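PDB 4UXD: 2-dehydro-3-deoxy-d-gluconate/2-dehydro-3-deoxy-phosphogluconate aldolase from Picrophilus torridus, which is an aldolase of the dihydrodipicolinate synthetase family, a four-chain assembly whose subunits are built on a barrel of parallel strands ringed by helices. Local coordinates for residues M124-I129 and Y137-E142; S215-A220 and H239-N244; V235-E240 and E246-I251. All coordinates share one frame; numbering follows the deposited sequence.

Interaction 1 of 3, residues M124-I129 and Y137-E142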
loop_
_atom_site.group_PDB
_atom_site.type_symbol
_atom_site.label_atom_id
_atom_site.label_comp_id
_atom_site.label_asym_id
_atom_site.label_seq_id
_atom_site.Cartn_x
_atom_site.Cartn_y
_atom_site.Cartn_z
ATOM N N MET A 124 -22.523 2.903 1.557
ATOM C CA MET A 124 -21.076 3.125 1.560
ATOM C C MET A 124 -20.679 3.906 0.310
ATOM O O MET A 124 -21.465 4.047 -0.624
ATOM C CB MET A 124 -20.288 1.801 1.633
ATOM C CG MET A 124 -20.203 1.012 0.331
ATOM S SD MET A 124 -21.829 0.453 -0.157
ATOM C CE MET A 124 -22.096 -0.822 1.048
ATOM N N PRO A 125 -19.459 4.437 0.292
ATOM C CA PRO A 125 -19.174 5.218 -0.910
ATOM C C PRO A 125 -19.076 4.376 -2.187
ATOM O O PRO A 125 -18.854 3.170 -2.117
ATOM C CB PRO A 125 -17.839 5.882 -0.576
ATOM C CG PRO A 125 -17.880 6.038 0.934
ATOM C CD PRO A 125 -18.578 4.791 1.421
ATOM N N PRO A 126 -19.265 5.014 -3.353
ATOM C CA PRO A 126 -19.089 4.319 -4.628
ATOM C C PRO A 126 -17.717 3.708 -4.740
ATOM O O PRO A 126 -16.767 4.235 -4.121
ATOM C CB PRO A 126 -19.250 5.424 -5.672
ATOM C CG PRO A 126 -19.865 6.547 -4.978
ATOM C CD PRO A 126 -19.567 6.437 -3.534
ATOM N N TYR A 127 -17.618 2.642 -5.543
ATOM C CA TYR A 127 -16.410 1.857 -5.631
ATOM C C TYR A 127 -15.958 1.728 -7.081
ATOM O O TYR A 127 -16.397 2.511 -7.931
ATOM C CB TYR A 127 -16.628 0.502 -4.951
ATOM C CG TYR A 127 -17.985 -0.092 -5.170
ATOM C CD1 TYR A 127 -19.050 0.245 -4.331
ATOM C CD2 TYR A 127 -18.218 -0.982 -6.216
ATOM C CE1 TYR A 127 -20.298 -0.280 -4.525
ATOM C CE2 TYR A 127 -19.480 -1.522 -6.423
ATOM C CZ TYR A 127 -20.511 -1.171 -5.571
ATOM O OH TYR A 127 -21.759 -1.702 -5.758
ATOM N N TYR A 128 -15.047 0.780 -7.330
ATOM C CA TYR A 128 -14.365 0.587 -8.607
ATOM C C TYR A 128 -13.367 1.735 -8.889
ATOM O O TYR A 128 -12.170 1.618 -8.584
ATOM C CB TYR A 128 -15.369 0.440 -9.759
ATOM C CG TYR A 128 -14.710 0.022 -11.050
ATOM C CD1 TYR A 128 -14.264 -1.282 -11.230
ATOM C CD2 TYR A 128 -14.504 0.935 -12.075
ATOM C CE1 TYR A 128 -13.662 -1.666 -12.407
ATOM C CE2 TYR A 128 -13.879 0.561 -13.247
ATOM C CZ TYR A 128 -13.467 -0.733 -13.407
ATOM O OH TYR A 128 -12.851 -1.096 -14.568
ATOM N N ILE A 129 -13.850 2.831 -9.467
ATOM C CA ILE A 129 -13.024 4.003 -9.708
ATOM C C ILE A 129 -12.661 4.695 -8.387
ATOM O O ILE A 129 -13.508 4.904 -7.518
ATOM C CB ILE A 129 -13.745 4.972 -10.673
ATOM C CG1 ILE A 129 -13.564 4.487 -12.113
ATOM C CG2 ILE A 129 -13.207 6.380 -10.586
ATOM C CD1 ILE A 129 -14.737 4.806 -13.009
ATOM N N TYR A 137 -18.522 13.373 -1.518
ATOM C CA TYR A 137 -19.460 14.327 -0.947
ATOM C C TYR A 137 -20.622 14.592 -1.913
ATOM O O TYR A 137 -21.770 14.324 -1.578
ATOM C CB TYR A 137 -18.759 15.632 -0.597
ATOM C CG TYR A 137 -19.732 16.693 -0.202
ATOM C CD1 TYR A 137 -20.263 16.728 1.079
ATOM C CD2 TYR A 137 -20.156 17.642 -1.120
ATOM C CE1 TYR A 137 -21.183 17.687 1.438
ATOM C CE2 TYR A 137 -21.072 18.603 -0.771
ATOM C CZ TYR A 137 -21.586 18.620 0.505
ATOM O OH TYR A 137 -22.495 19.581 0.863
ATOM N N HIS A 138 -20.316 15.083 -3.111
ATOM C CA HIS A 138 -21.343 15.398 -4.094
ATOM C C HIS A 138 -22.276 14.196 -4.373
ATOM O O HIS A 138 -23.474 14.352 -4.600
ATOM C CB HIS A 138 -20.694 15.890 -5.391
ATOM C CG HIS A 138 -21.681 16.334 -6.422
ATOM N ND1 HIS A 138 -21.393 16.347 -7.769
ATOM C CD2 HIS A 138 -22.956 16.775 -6.306
ATOM C CE1 HIS A 138 -22.450 16.780 -8.438
ATOM N NE2 HIS A 138 -23.414 17.042 -7.574
ATOM N N TYR A 139 -21.732 12.995 -4.317
ATOM C CA TYR A 139 -22.540 11.808 -4.534
ATOM C C TYR A 139 -23.565 11.584 -3.391
ATOM O O TYR A 139 -24.756 11.371 -3.654
ATOM C CB TYR A 139 -21.607 10.627 -4.694
ATOM C CG TYR A 139 -22.243 9.282 -4.765
ATOM C CD1 TYR A 139 -22.690 8.768 -5.971
ATOM C CD2 TYR A 139 -22.349 8.492 -3.626
ATOM C CE1 TYR A 139 -23.247 7.511 -6.041
ATOM C CE2 TYR A 139 -22.907 7.239 -3.681
ATOM C CZ TYR A 139 -23.356 6.752 -4.891
ATOM O OH TYR A 139 -23.897 5.495 -4.941
ATOM N N TYR A 140 -23.115 11.658 -2.139
ATOM C CA TYR A 140 -24.030 11.612 -0.996
ATOM C C TYR A 140 -24.988 12.807 -1.000
ATOM O O TYR A 140 -26.143 12.698 -0.593
ATOM C CB TYR A 140 -23.265 11.583 0.332
ATOM C CG TYR A 140 -22.779 10.213 0.740
ATOM C CD1 TYR A 140 -23.570 9.368 1.509
ATOM C CD2 TYR A 140 -21.529 9.764 0.347
ATOM C CE1 TYR A 140 -23.124 8.123 1.879
ATOM C CE2 TYR A 140 -21.067 8.521 0.712
ATOM C CZ TYR A 140 -21.858 7.699 1.477
ATOM O OH TYR A 140 -21.367 6.453 1.825
ATOM N N LYS A 141 -24.495 13.948 -1.462
ATOM C CA LYS A 141 -25.298 15.157 -1.539
ATOM C C LYS A 141 -26.535 14.949 -2.423
ATOM O O LYS A 141 -27.675 15.166 -1.992
ATOM C CB LYS A 141 -24.436 16.306 -2.076
ATOM C CG LYS A 141 -25.109 17.667 -2.124
ATOM C CD LYS A 141 -24.071 18.758 -1.853
ATOM C CE LYS A 141 -24.482 20.163 -2.302
ATOM N NZ LYS A 141 -25.567 20.193 -3.313
ATOM N N GLU A 142 -26.297 14.516 -3.656
ATOM C CA GLU A 142 -27.359 14.340 -4.625
ATOM C C GLU A 142 -28.381 13.338 -4.118
ATOM O O GLU A 142 -29.585 13.476 -4.343
ATOM C CB GLU A 142 -26.778 13.865 -5.955
ATOM C CG GLU A 142 -27.635 14.173 -7.168
ATOM C CD GLU A 142 -27.109 15.361 -7.962
ATOM O OE1 GLU A 142 -26.577 16.308 -7.336
ATOM O OE2 GLU A 142 -27.213 15.335 -9.211
#
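This is a buried proline-on-tyrosine contact, where Pro125 and Pro126 meet Tyr140 and Tyr139. The prolines lie in the loop after barrel strand 120-123, and the tyrosines lie on the helix that follows. Pro126 turns its CG-CD edge to one face of the Tyr139 ring, with CG over the centre. That CG is 3.3 Å from the ring centroid and 8° off the normal, a CH-pi contact. Pro126 CD leans toward one side of the ring, 3.4 Å from Tyr139 CE2. The Tyr139 ring gets there with CG anti to the backbone N (chi1 173°). Its hydroxyl is bonded to Ser100 O, which ties down the far end of the ring. Tyr140 approaches differently. Pro125 CG lies at the edge of the Tyr140 ring, near its plane, 4.0 Å from CE2. The hydroxyl reaches the start of the loop, with Tyr140 OH 3.3 Å from Pro125 CD. Pro125 N has no hydrogen to offer, and this hydroxyl is bonded instead to Leu123 O on the strand. The two tyrosines thus pack the loop of a beta-alpha step of the (beta/alpha)8 barrel against its own helix. Tyr139 also packs on helix 103-115, and Tyr140 on helix 165-174 and strand 150-155.

Interaction 2 of 3, residues S215-A220 and H239-N244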
loop_
_atom_site.group_PDB
_atom_site.type_symbol
_atom_site.label_atom_id
_atom_site.label_comp_id
_atom_site.label_asym_id
_atom_site.label_seq_id
_atom_site.Cartn_x
_atom_site.Cartn_y
_atom_site.Cartn_z
ATOM N N SER A 215 -14.747 -0.740 21.500
ATOM C CA SER A 215 -15.584 0.304 20.922
ATOM C C SER A 215 -16.651 0.772 21.906
ATOM O O SER A 215 -16.951 1.968 21.988
ATOM C CB SER A 215 -16.247 -0.181 19.633
ATOM O OG SER A 215 -15.289 -0.592 18.682
ATOM N N LEU A 216 -17.230 -0.159 22.653
ATOM C CA LEU A 216 -18.188 0.224 23.682
ATOM C C LEU A 216 -17.467 1.060 24.748
ATOM O O LEU A 216 -17.979 2.086 25.197
ATOM C CB LEU A 216 -18.862 -1.006 24.319
ATOM C CG LEU A 216 -19.729 -1.922 23.450
ATOM C CD1 LEU A 216 -20.517 -2.916 24.319
ATOM C CD2 LEU A 216 -20.673 -1.145 22.532
ATOM N N GLU A 217 -16.266 0.636 25.138
ATOM C CA GLU A 217 -15.514 1.367 26.167
ATOM C C GLU A 217 -15.320 2.821 25.773
ATOM O O GLU A 217 -15.287 3.693 26.623
ATOM C CB GLU A 217 -14.155 0.730 26.410
ATOM C CG GLU A 217 -14.143 -0.440 27.352
ATOM C CD GLU A 217 -12.724 -0.926 27.599
ATOM O OE1 GLU A 217 -11.799 -0.407 26.928
ATOM O OE2 GLU A 217 -12.522 -1.800 28.471
ATOM N N LEU A 218 -15.196 3.056 24.469
ATOM C CA LEU A 218 -14.942 4.378 23.920
ATOM C C LEU A 218 -16.216 5.147 23.545
ATOM O O LEU A 218 -16.136 6.263 23.025
ATOM C CB LEU A 218 -14.047 4.242 22.685
ATOM C CG LEU A 218 -12.634 3.727 22.921
ATOM C CD1 LEU A 218 -11.916 3.437 21.617
ATOM C CD2 LEU A 218 -11.851 4.741 23.733
ATOM N N GLY A 219 -17.381 4.541 23.779
ATOM C CA GLY A 219 -18.642 5.205 23.532
ATOM C C GLY A 219 -19.409 4.791 22.275
ATOM O O GLY A 219 -20.344 5.489 21.882
ATOM N N ALA A 220 -19.052 3.672 21.642
ATOM C CA ALA A 220 -19.798 3.228 20.451
ATOM C C ALA A 220 -21.266 2.923 20.761
ATOM O O ALA A 220 -21.591 2.349 21.807
ATOM C CB ALA A 220 -19.150 2.000 19.839
ATOM N N HIS A 239 -25.030 -7.311 26.161
ATOM C CA HIS A 239 -25.974 -7.238 27.273
ATOM C C HIS A 239 -25.257 -7.400 28.608
ATOM O O HIS A 239 -25.643 -6.794 29.607
ATOM C CB HIS A 239 -27.078 -8.285 27.111
ATOM C CG HIS A 239 -28.083 -7.922 26.065
ATOM N ND1 HIS A 239 -29.385 -7.580 26.370
ATOM C CD2 HIS A 239 -27.971 -7.812 24.722
ATOM C CE1 HIS A 239 -30.030 -7.287 25.258
ATOM N NE2 HIS A 239 -29.198 -7.419 24.241
ATOM N N GLU A 240 -24.200 -8.199 28.616
ATOM C CA GLU A 240 -23.407 -8.398 29.815
ATOM C C GLU A 240 -22.653 -7.127 30.187
ATOM O O GLU A 240 -22.514 -6.804 31.370
ATOM C CB GLU A 240 -22.431 -9.555 29.611
ATOM C CG GLU A 240 -23.065 -10.923 29.757
ATOM C CD GLU A 240 -23.466 -11.231 31.187
ATOM O OE1 GLU A 240 -22.915 -10.591 32.114
ATOM O OE2 GLU A 240 -24.338 -12.113 31.379
ATOM N N TYR A 241 -22.188 -6.410 29.165
ATOM C CA TYR A 241 -21.350 -5.216 29.332
ATOM C C TYR A 241 -21.921 -4.208 30.334
ATOM O O TYR A 241 -21.174 -3.474 30.983
ATOM C CB TYR A 241 -21.150 -4.537 27.967
ATOM C CG TYR A 241 -20.294 -3.287 28.004
ATOM C CD1 TYR A 241 -18.913 -3.371 28.112
ATOM C CD2 TYR A 241 -20.864 -2.027 27.922
ATOM C CE1 TYR A 241 -18.128 -2.239 28.147
ATOM C CE2 TYR A 241 -20.083 -0.885 27.961
ATOM C CZ TYR A 241 -18.715 -0.996 28.069
ATOM O OH TYR A 241 -17.926 0.140 28.100
ATOM N N LYS A 242 -23.248 -4.194 30.458
ATOM C CA LYS A 242 -23.961 -3.221 31.286
ATOM C C LYS A 242 -23.552 -3.281 32.753
ATOM O O LYS A 242 -23.072 -2.297 33.314
ATOM C CB LYS A 242 -25.474 -3.444 31.172
ATOM C CG LYS A 242 -25.993 -3.575 29.739
ATOM C CD LYS A 242 -25.426 -2.493 28.838
ATOM C CE LYS A 242 -25.957 -2.601 27.427
ATOM N NZ LYS A 242 -25.022 -1.938 26.478
ATOM N N ASN A 243 -23.743 -4.448 33.359
ATOM C CA ASN A 243 -23.501 -4.634 34.785
ATOM C C ASN A 243 -22.174 -5.338 35.072
ATOM O O ASN A 243 -21.570 -5.109 36.120
ATOM C CB ASN A 243 -24.666 -5.414 35.418
ATOM C CG ASN A 243 -25.131 -6.590 34.561
ATOM O OD1 ASN A 243 -24.317 -7.370 34.052
ATOM N ND2 ASN A 243 -26.450 -6.714 34.390
ATOM N N ASN A 244 -21.720 -6.180 34.144
ATOM C CA ASN A 244 -20.474 -6.922 34.326
ATOM C C ASN A 244 -19.490 -6.682 33.181
ATOM O O ASN A 244 -19.499 -7.385 32.172
ATOM C CB ASN A 244 -20.764 -8.419 34.468
ATOM C CG ASN A 244 -19.594 -9.186 35.058
ATOM O OD1 ASN A 244 -18.484 -8.662 35.166
ATOM N ND2 ASN A 244 -19.834 -10.441 35.433
#
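Leu216 O, near the end of helix 212-217, accepts a hydrogen bond from Gly219 N at 2.9 Å, and the hydroxyl of Tyr241 approaches the same oxygen. With the bond from Ala220 N to Ser215 O, 2.7 Å long, this closes the helix in a Schellman motif. Gly219 takes the positive phi (104°) that the motif needs, and the chain turns away toward strand 222-224. Tyr241 lays its ring against this last turn. Leu216 and Tyr241 run past each other in opposite directions. Leu216 CD1 sits over one face near the inner end of the ring, 3.9 Å from the centroid and 22° off the normal, a CH-pi contact. Leu216 CB lies further out, 3.8 Å from Tyr241 CZ. The ring points across to the helix because its CG stands anti to the backbone N (chi1 -180°). At its outer end, Tyr241 OH comes to 3.3 Å from Glu217 CA. The Glu217 side chain runs at about a right angle to that of Tyr241, and its CG is 3.9 Å from Tyr241 OH. Its carboxylate extends beyond the ring to Glu217 of the third subunit, so one of the two acids may carry a proton. Asn244, after Tyr241, caps the next helix through OD1 to Met247 N. The contact joins the end of helix 212-217 to the chain that leads from helix 233-240 to helix 245-264. Leu218 packs on helix 188-195, and Tyr241 also rests on Ala248 of helix 245-264.

Interaction 3 of 3, residues V235-E240 and E246-I251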
loop_
_atom_site.group_PDB
_atom_site.type_symbol
_atom_site.label_atom_id
_atom_site.label_comp_id
_atom_site.label_asym_id
_atom_site.label_seq_id
_atom_site.Cartn_x
_atom_site.Cartn_y
_atom_site.Cartn_z
ATOM N N VAL A 235 -23.984 -10.938 21.058
ATOM C CA VAL A 235 -25.166 -10.370 21.714
ATOM C C VAL A 235 -25.114 -10.507 23.247
ATOM O O VAL A 235 -25.482 -9.566 23.968
ATOM C CB VAL A 235 -26.456 -11.002 21.192
ATOM C CG1 VAL A 235 -27.678 -10.401 21.907
ATOM C CG2 VAL A 235 -26.561 -10.785 19.702
ATOM N N ARG A 236 -24.674 -11.666 23.733
ATOM C CA ARG A 236 -24.392 -11.840 25.157
ATOM C C ARG A 236 -23.458 -10.731 25.622
ATOM O O ARG A 236 -23.741 -10.042 26.598
ATOM C CB ARG A 236 -23.767 -13.215 25.446
ATOM C CG ARG A 236 -24.661 -14.394 25.062
ATOM C CD ARG A 236 -24.162 -15.725 25.608
ATOM N NE ARG A 236 -23.134 -16.327 24.770
ATOM C CZ ARG A 236 -21.837 -16.403 25.065
ATOM N NH1 ARG A 236 -21.357 -15.914 26.208
ATOM N NH2 ARG A 236 -21.006 -16.985 24.202
ATOM N N LEU A 237 -22.357 -10.560 24.895
ATOM C CA LEU A 237 -21.362 -9.538 25.199
ATOM C C LEU A 237 -21.989 -8.177 25.451
ATOM O O LEU A 237 -21.753 -7.563 26.493
ATOM C CB LEU A 237 -20.354 -9.434 24.057
ATOM C CG LEU A 237 -19.193 -8.459 24.236
ATOM C CD1 LEU A 237 -18.054 -8.896 23.353
ATOM C CD2 LEU A 237 -19.556 -7.005 23.920
ATOM N N TYR A 238 -22.783 -7.709 24.497
ATOM C CA TYR A 238 -23.413 -6.389 24.579
ATOM C C TYR A 238 -24.323 -6.242 25.798
ATOM O O TYR A 238 -24.387 -5.168 26.397
ATOM C CB TYR A 238 -24.215 -6.109 23.306
ATOM C CG TYR A 238 -24.963 -4.792 23.315
ATOM C CD1 TYR A 238 -26.246 -4.698 23.845
ATOM C CD2 TYR A 238 -24.387 -3.646 22.793
ATOM C CE1 TYR A 238 -26.926 -3.499 23.862
ATOM C CE2 TYR A 238 -25.064 -2.438 22.796
ATOM C CZ TYR A 238 -26.335 -2.369 23.333
ATOM O OH TYR A 238 -27.013 -1.170 23.340
ATOM N N HIS A 239 -25.030 -7.311 26.161
ATOM C CA HIS A 239 -25.974 -7.238 27.273
ATOM C C HIS A 239 -25.257 -7.400 28.608
ATOM O O HIS A 239 -25.643 -6.794 29.607
ATOM C CB HIS A 239 -27.078 -8.285 27.111
ATOM C CG HIS A 239 -28.083 -7.922 26.065
ATOM N ND1 HIS A 239 -29.385 -7.580 26.370
ATOM C CD2 HIS A 239 -27.971 -7.812 24.722
ATOM C CE1 HIS A 239 -30.030 -7.287 25.258
ATOM N NE2 HIS A 239 -29.198 -7.419 24.241
ATOM N N GLU A 240 -24.200 -8.199 28.616
ATOM C CA GLU A 240 -23.407 -8.398 29.815
ATOM C C GLU A 240 -22.653 -7.127 30.187
ATOM O O GLU A 240 -22.514 -6.804 31.370
ATOM C CB GLU A 240 -22.431 -9.555 29.611
ATOM C CG GLU A 240 -23.065 -10.923 29.757
ATOM C CD GLU A 240 -23.466 -11.231 31.187
ATOM O OE1 GLU A 240 -22.915 -10.591 32.114
ATOM O OE2 GLU A 240 -24.338 -12.113 31.379
ATOM N N GLU A 246 -15.957 -6.797 33.013
ATOM C CA GLU A 246 -14.956 -7.842 32.818
ATOM C C GLU A 246 -15.559 -9.081 32.134
ATOM O O GLU A 246 -14.870 -9.768 31.379
ATOM C CB GLU A 246 -14.329 -8.242 34.159
ATOM C CG GLU A 246 -15.317 -8.944 35.096
ATOM C CD GLU A 246 -14.669 -9.517 36.341
ATOM O OE1 GLU A 246 -13.434 -9.710 36.346
ATOM O OE2 GLU A 246 -15.400 -9.781 37.321
ATOM N N MET A 247 -16.837 -9.366 32.406
ATOM C CA MET A 247 -17.515 -10.538 31.828
ATOM C C MET A 247 -17.716 -10.405 30.323
ATOM O O MET A 247 -17.459 -11.344 29.568
ATOM C CB MET A 247 -18.868 -10.762 32.505
ATOM C CG MET A 247 -19.838 -11.693 31.765
ATOM S SD MET A 247 -19.230 -13.366 31.399
ATOM C CE MET A 247 -20.800 -14.202 31.098
ATOM N N ALA A 248 -18.195 -9.243 29.894
ATOM C CA ALA A 248 -18.272 -8.937 28.474
ATOM C C ALA A 248 -16.912 -9.161 27.813
ATOM O O ALA A 248 -16.823 -9.817 26.775
ATOM C CB ALA A 248 -18.738 -7.504 28.259
ATOM N N LEU A 249 -15.863 -8.625 28.426
ATOM C CA LEU A 249 -14.509 -8.761 27.902
ATOM C C LEU A 249 -14.088 -10.220 27.757
ATOM O O LEU A 249 -13.368 -10.573 26.820
ATOM C CB LEU A 249 -13.509 -8.027 28.803
ATOM C CG LEU A 249 -12.030 -8.182 28.443
ATOM C CD1 LEU A 249 -11.739 -7.735 27.025
ATOM C CD2 LEU A 249 -11.168 -7.426 29.427
ATOM N N LYS A 250 -14.529 -11.059 28.690
ATOM C CA LYS A 250 -14.167 -12.469 28.681
ATOM C C LYS A 250 -14.819 -13.154 27.483
ATOM O O LYS A 250 -14.185 -13.956 26.788
ATOM C CB LYS A 250 -14.581 -13.148 29.985
ATOM C CG LYS A 250 -14.157 -14.605 30.081
ATOM C CD LYS A 250 -14.594 -15.250 31.388
ATOM C CE LYS A 250 -16.116 -15.235 31.573
ATOM N NZ LYS A 250 -16.859 -15.934 30.477
ATOM N N ILE A 251 -16.091 -12.824 27.258
ATOM C CA ILE A 251 -16.836 -13.310 26.101
ATOM C C ILE A 251 -16.100 -12.919 24.821
ATOM O O ILE A 251 -15.900 -13.737 23.922
ATOM C CB ILE A 251 -18.295 -12.750 26.081
ATOM C CG1 ILE A 251 -19.106 -13.319 27.250
ATOM C CG2 ILE A 251 -19.004 -13.089 24.768
ATOM C CD1 ILE A 251 -20.449 -12.615 27.489
#
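The guanidinium of Arg236 lies obliquely to Ile251, with Arg236 NH1 3.6 Å from Ile251 CG1. Its chain bends at chi3 (-83°), and NH2 forms a salt bridge with Asp255, further along helix 245-264. Tyr238 points away from this helix. Its ring has His239 CD2 at the edge, in plane, and Lys242 makes a cation-pi contact with it. The carboxylate of Glu240 comes against the methionine chain, with Glu240 OE1 3.3 Å from Met247 CG. Met247 bends at chi2, and its terminal CE also comes near that carboxylate. Segments 235-240 and 246-251 run nearly antiparallel, at 167°, their axes 8.2 Å apart at closest approach. The backbones come nearest at Leu237 and Ala248, whose small CB lies 3.5 Å from Leu237 O. Ile251 fills the next step. Its CG2 is 4.0 Å from Leu237 CB, and its CD1 is 3.9 Å from Glu240 CG. No hydrogen bond joins the segments, so the pairing rests on apolar packing with charged chains along one border. Together they form an antiparallel helix hairpin. Val235 and Tyr238 pack on strand 27-31 of the barrel, while Leu237, Ala248 and Leu249 lie against helix 212-217.

How the interactions relate
Interactions 2 and 3 are neighbours, with centres 8 Å apart. Both use helix 233-240 and share His239 and Glu240. They join directly where Tyr241 CA packs on Ala248 CB at 3.6 Å and Leu216 meets Leu237 and Tyr238. Interaction 1 stands apart. Its centre is 32 Å from that of interaction 2, and it lies across the chain's centre from interaction 3. It is fully buried, and its tyrosine hydroxyls are bonded to backbone carbonyls. The other two are partly buried: one is a leucine-tyrosine contact at a helix end, the other a helix pair edged by charged chains. No clear hydrogen bond crosses between the segments in any of the three.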